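Local coordinates for protein 11R-lipoxygenase (Gersemia fruticosa, PDB 3VF1) that is an iron-containing, calcium-dependent lipoxygenase that probably inserts molecular oxygen into polyunsaturated fatty acids such as arachidonate, at residues E278-K283 against A348-Q353. Sequence-based numbering, arbitrary orientation.
Sequences ENFPVK and AIQLYQ
Gln350 reaches the loop 278-283 on an extended side chain, CG anti to the backbone N (chi1 -175°) and the next torsion extended as well, which carries its amide to the backbone carbonyl of Asn279. Asn279 instead turns its CG in between its own N and carbonyl carbon, and this helps bring ND2 to Gln353. The NE2 of Gln350 donates to Asn279 O at 2.9 Å, almost in line with the C=O bond (166° at the oxygen). The same nitrogen donates to Tyr352 O at 2.8 Å, in the carbonyl plane. One amide nitrogen thus ties the loop to the chain just past strand 344-350. ND2 of Asn279 adds a bond to Gln353 O at 3.0 Å, entering from above the carbonyl plane rather than on a lone pair. A weak one runs from ND2 to Gln353 OE1, the two amide planes 54° apart. Gln353 NE2 is bonded to Thr331 O and Asp310 OD1, while its OE1 faces Asn279. Beside these bonds lie mostly carbon contacts: Phe280 CE1 lies 3.6 Å from Gln350 CB, Val282 CG2 covers one ring face off-centre, and the same methyl meets Ala348 CB; Ala348 O sits at the ring edge, near its plane. Leu333 and Leu335 of strand 333-338 also touch the Phe280 ring, so the loop lies against two neighbouring strands of the antiparallel sheet. A leucine in place of Gln350, with no N-H to give, would probably leave Asn279 O without its partner across the contact and Tyr352 O with one donor fewer beside Asn359 ND2. Pro281, centre of an inverse gamma turn, sets its CD against Gln350 OE1. Away from the iron site, the contact joins the loop before helix 284-287 to the end of strand 344-350, and each hydrogen bond between the segments has a side-chain amide as donor, with Phe280, Val282 and Ala348 packed alongside.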
ATOM      1  N   GLU A 278      32.999   9.621  -7.122  1.00 39.68           N
ATOM      2  CA  GLU A 278      34.211  10.395  -6.874  1.00 44.16           C
ATOM      3  C   GLU A 278      34.218  11.007  -5.472  1.00 39.88           C
ATOM      4  O   GLU A 278      35.280  11.262  -4.904  1.00 39.28           O
ATOM      5  CB  GLU A 278      34.365  11.495  -7.924  1.00 54.70           C
ATOM      6  CG  GLU A 278      33.243  12.522  -7.926  1.00 66.01           C
ATOM      7  CD  GLU A 278      33.368  13.512  -9.070  1.00 83.09           C
ATOM      8  OE1 GLU A 278      32.522  14.426  -9.164  1.00 96.82           O
ATOM      9  OE2 GLU A 278      34.314  13.373  -9.876  1.00 79.82           O
ATOM     10  N   ASN A 279      33.031  11.232  -4.916  1.00 35.87           N
ATOM     11  CA  ASN A 279      32.906  11.836  -3.594  1.00 35.23           C
ATOM     12  C   ASN A 279      32.857  10.804  -2.465  1.00 35.67           C
ATOM     13  O   ASN A 279      32.481  11.124  -1.338  1.00 32.51           O
ATOM     14  CB  ASN A 279      31.660  12.724  -3.531  1.00 36.81           C
ATOM     15  CG  ASN A 279      30.386  11.966  -3.849  1.00 35.35           C
ATOM     16  OD1 ASN A 279      30.342  11.175  -4.790  1.00 37.65           O
ATOM     17  ND2 ASN A 279      29.343  12.201  -3.061  1.00 36.18           N
ATOM     18  N   PHE A 280      33.239   9.567  -2.773  1.00 34.66           N
ATOM     19  CA  PHE A 280      33.256   8.497  -1.782  1.00 28.73           C
ATOM     20  C   PHE A 280      34.582   7.750  -1.897  1.00 29.47           C
ATOM     21  O   PHE A 280      34.615   6.592  -2.309  1.00 28.56           O
ATOM     22  CB  PHE A 280      32.085   7.543  -2.025  1.00 28.74           C
ATOM     23  CG  PHE A 280      31.798   6.604  -0.879  1.00 27.32           C
ATOM     24  CD1 PHE A 280      32.328   6.818   0.382  1.00 28.27           C
ATOM     25  CD2 PHE A 280      30.991   5.494  -1.075  1.00 26.84           C
ATOM     26  CE1 PHE A 280      32.053   5.947   1.422  1.00 29.53           C
ATOM     27  CE2 PHE A 280      30.716   4.623  -0.040  1.00 26.71           C
ATOM     28  CZ  PHE A 280      31.247   4.851   1.209  1.00 25.20           C
ATOM     29  N   PRO A 281      35.685   8.421  -1.533  1.00 32.53           N
ATOM     30  CA  PRO A 281      37.047   7.923  -1.755  1.00 34.97           C
ATOM     31  C   PRO A 281      37.459   6.793  -0.810  1.00 33.80           C
ATOM     32  O   PRO A 281      38.349   6.978   0.018  1.00 37.73           O
ATOM     33  CB  PRO A 281      37.905   9.166  -1.506  1.00 35.26           C
ATOM     34  CG  PRO A 281      37.135   9.944  -0.500  1.00 32.54           C
ATOM     35  CD  PRO A 281      35.683   9.719  -0.833  1.00 35.30           C
ATOM     36  N   VAL A 282      36.819   5.636  -0.944  1.00 31.08           N
ATOM     37  CA  VAL A 282      37.183   4.466  -0.153  1.00 30.46           C
ATOM     38  C   VAL A 282      38.435   3.819  -0.729  1.00 32.10           C
ATOM     39  O   VAL A 282      38.455   3.413  -1.888  1.00 37.07           O
ATOM     40  CB  VAL A 282      36.049   3.423  -0.130  1.00 30.37           C
ATOM     41  CG1 VAL A 282      36.507   2.149   0.569  1.00 30.85           C
ATOM     42  CG2 VAL A 282      34.811   3.994   0.549  1.00 30.37           C
ATOM     43  N   LYS A 283      39.477   3.723   0.089  1.00 33.40           N
ATOM     44  CA  LYS A 283      40.738   3.135  -0.348  1.00 36.66           C
ATOM     45  C   LYS A 283      40.858   1.694   0.128  1.00 35.57           C
ATOM     46  O   LYS A 283      40.338   1.328   1.181  1.00 35.28           O
ATOM     47  CB  LYS A 283      41.921   3.965   0.160  1.00 39.10           C
ATOM     48  CG  LYS A 283      41.868   5.428  -0.254  1.00 37.74           C
ATOM     49  CD  LYS A 283      41.694   5.567  -1.759  1.00 39.28           C
ATOM     50  CE  LYS A 283      41.555   7.019  -2.178  1.00 47.02           C
ATOM     51  NZ  LYS A 283      41.290   7.142  -3.641  1.00 51.00           N
ATOM     52  N   ALA A 348      32.185   0.037   4.862  1.00 28.41           N
ATOM     53  CA  ALA A 348      32.594   1.438   4.873  1.00 24.13           C
ATOM     54  C   ALA A 348      31.383   2.361   4.883  1.00 25.65           C
ATOM     55  O   ALA A 348      30.352   2.045   4.297  1.00 27.19           O
ATOM     56  CB  ALA A 348      33.476   1.739   3.672  1.00 24.61           C
ATOM     57  N   ILE A 349      31.517   3.503   5.553  1.00 25.97           N
ATOM     58  CA  ILE A 349      30.433   4.474   5.647  1.00 22.84           C
ATOM     59  C   ILE A 349      30.966   5.903   5.664  1.00 28.15           C
ATOM     60  O   ILE A 349      31.951   6.203   6.331  1.00 28.09           O
ATOM     61  CB  ILE A 349      29.587   4.261   6.915  1.00 24.89           C
ATOM     62  CG1 ILE A 349      28.866   2.913   6.861  1.00 27.88           C
ATOM     63  CG2 ILE A 349      28.578   5.391   7.079  1.00 23.10           C
ATOM     64  CD1 ILE A 349      28.141   2.558   8.147  1.00 27.35           C
ATOM     65  N   GLN A 350      30.299   6.781   4.923  1.00 28.48           N
ATOM     66  CA  GLN A 350      30.608   8.205   4.935  1.00 27.42           C
ATOM     67  C   GLN A 350      29.316   8.963   5.211  1.00 26.48           C
ATOM     68  O   GLN A 350      28.347   8.824   4.473  1.00 29.41           O
ATOM     69  CB  GLN A 350      31.209   8.627   3.593  1.00 30.38           C
ATOM     70  CG  GLN A 350      31.686  10.067   3.539  1.00 27.60           C
ATOM     71  CD  GLN A 350      32.316  10.416   2.203  1.00 31.86           C
ATOM     72  OE1 GLN A 350      33.444  10.016   1.912  1.00 34.33           O
ATOM     73  NE2 GLN A 350      31.587  11.162   1.380  1.00 29.68           N
ATOM     74  N   LEU A 351      29.300   9.761   6.274  1.00 28.22           N
ATOM     75  CA  LEU A 351      28.057  10.358   6.760  1.00 28.97           C
ATOM     76  C   LEU A 351      27.506  11.452   5.843  1.00 29.39           C
ATOM     77  O   LEU A 351      26.294  11.557   5.661  1.00 30.41           O
ATOM     78  CB  LEU A 351      28.243  10.904   8.178  1.00 27.83           C
ATOM     79  CG  LEU A 351      28.634   9.870   9.238  1.00 29.60           C
ATOM     80  CD1 LEU A 351      28.755  10.527  10.605  1.00 32.73           C
ATOM     81  CD2 LEU A 351      27.633   8.723   9.281  1.00 28.76           C
ATOM     82  N   TYR A 352      28.389  12.260   5.266  1.00 27.41           N
ATOM     83  CA  TYR A 352      27.960  13.330   4.368  1.00 29.43           C
ATOM     84  C   TYR A 352      28.506  13.105   2.961  1.00 30.39           C
ATOM     85  O   TYR A 352      29.524  12.438   2.782  1.00 31.13           O
ATOM     86  CB  TYR A 352      28.408  14.696   4.894  1.00 31.09           C
ATOM     87  CG  TYR A 352      27.738  15.121   6.185  1.00 34.09           C
ATOM     88  CD1 TYR A 352      26.476  15.708   6.179  1.00 33.19           C
ATOM     89  CD2 TYR A 352      28.374  14.953   7.409  1.00 32.75           C
ATOM     90  CE1 TYR A 352      25.864  16.107   7.359  1.00 31.21           C
ATOM     91  CE2 TYR A 352      27.771  15.348   8.592  1.00 33.02           C
ATOM     92  CZ  TYR A 352      26.518  15.923   8.560  1.00 37.34           C
ATOM     93  OH  TYR A 352      25.924  16.318   9.738  1.00 39.87           O
ATOM     94  N   GLN A 353      27.830  13.676   1.970  1.00 32.43           N
ATOM     95  CA  GLN A 353      28.167  13.448   0.568  1.00 37.22           C
ATOM     96  C   GLN A 353      29.585  13.900   0.226  1.00 38.64           C
ATOM     97  O   GLN A 353      30.345  13.164  -0.404  1.00 36.04           O
ATOM     98  CB  GLN A 353      27.166  14.169  -0.341  1.00 36.78           C
ATOM     99  CG  GLN A 353      25.808  13.490  -0.436  1.00 34.63           C
ATOM    100  CD  GLN A 353      25.856  12.201  -1.232  1.00 35.63           C
ATOM    101  OE1 GLN A 353      26.259  12.194  -2.395  1.00 38.07           O
ATOM    102  NE2 GLN A 353      25.449  11.102  -0.607  1.00 32.94           N
TER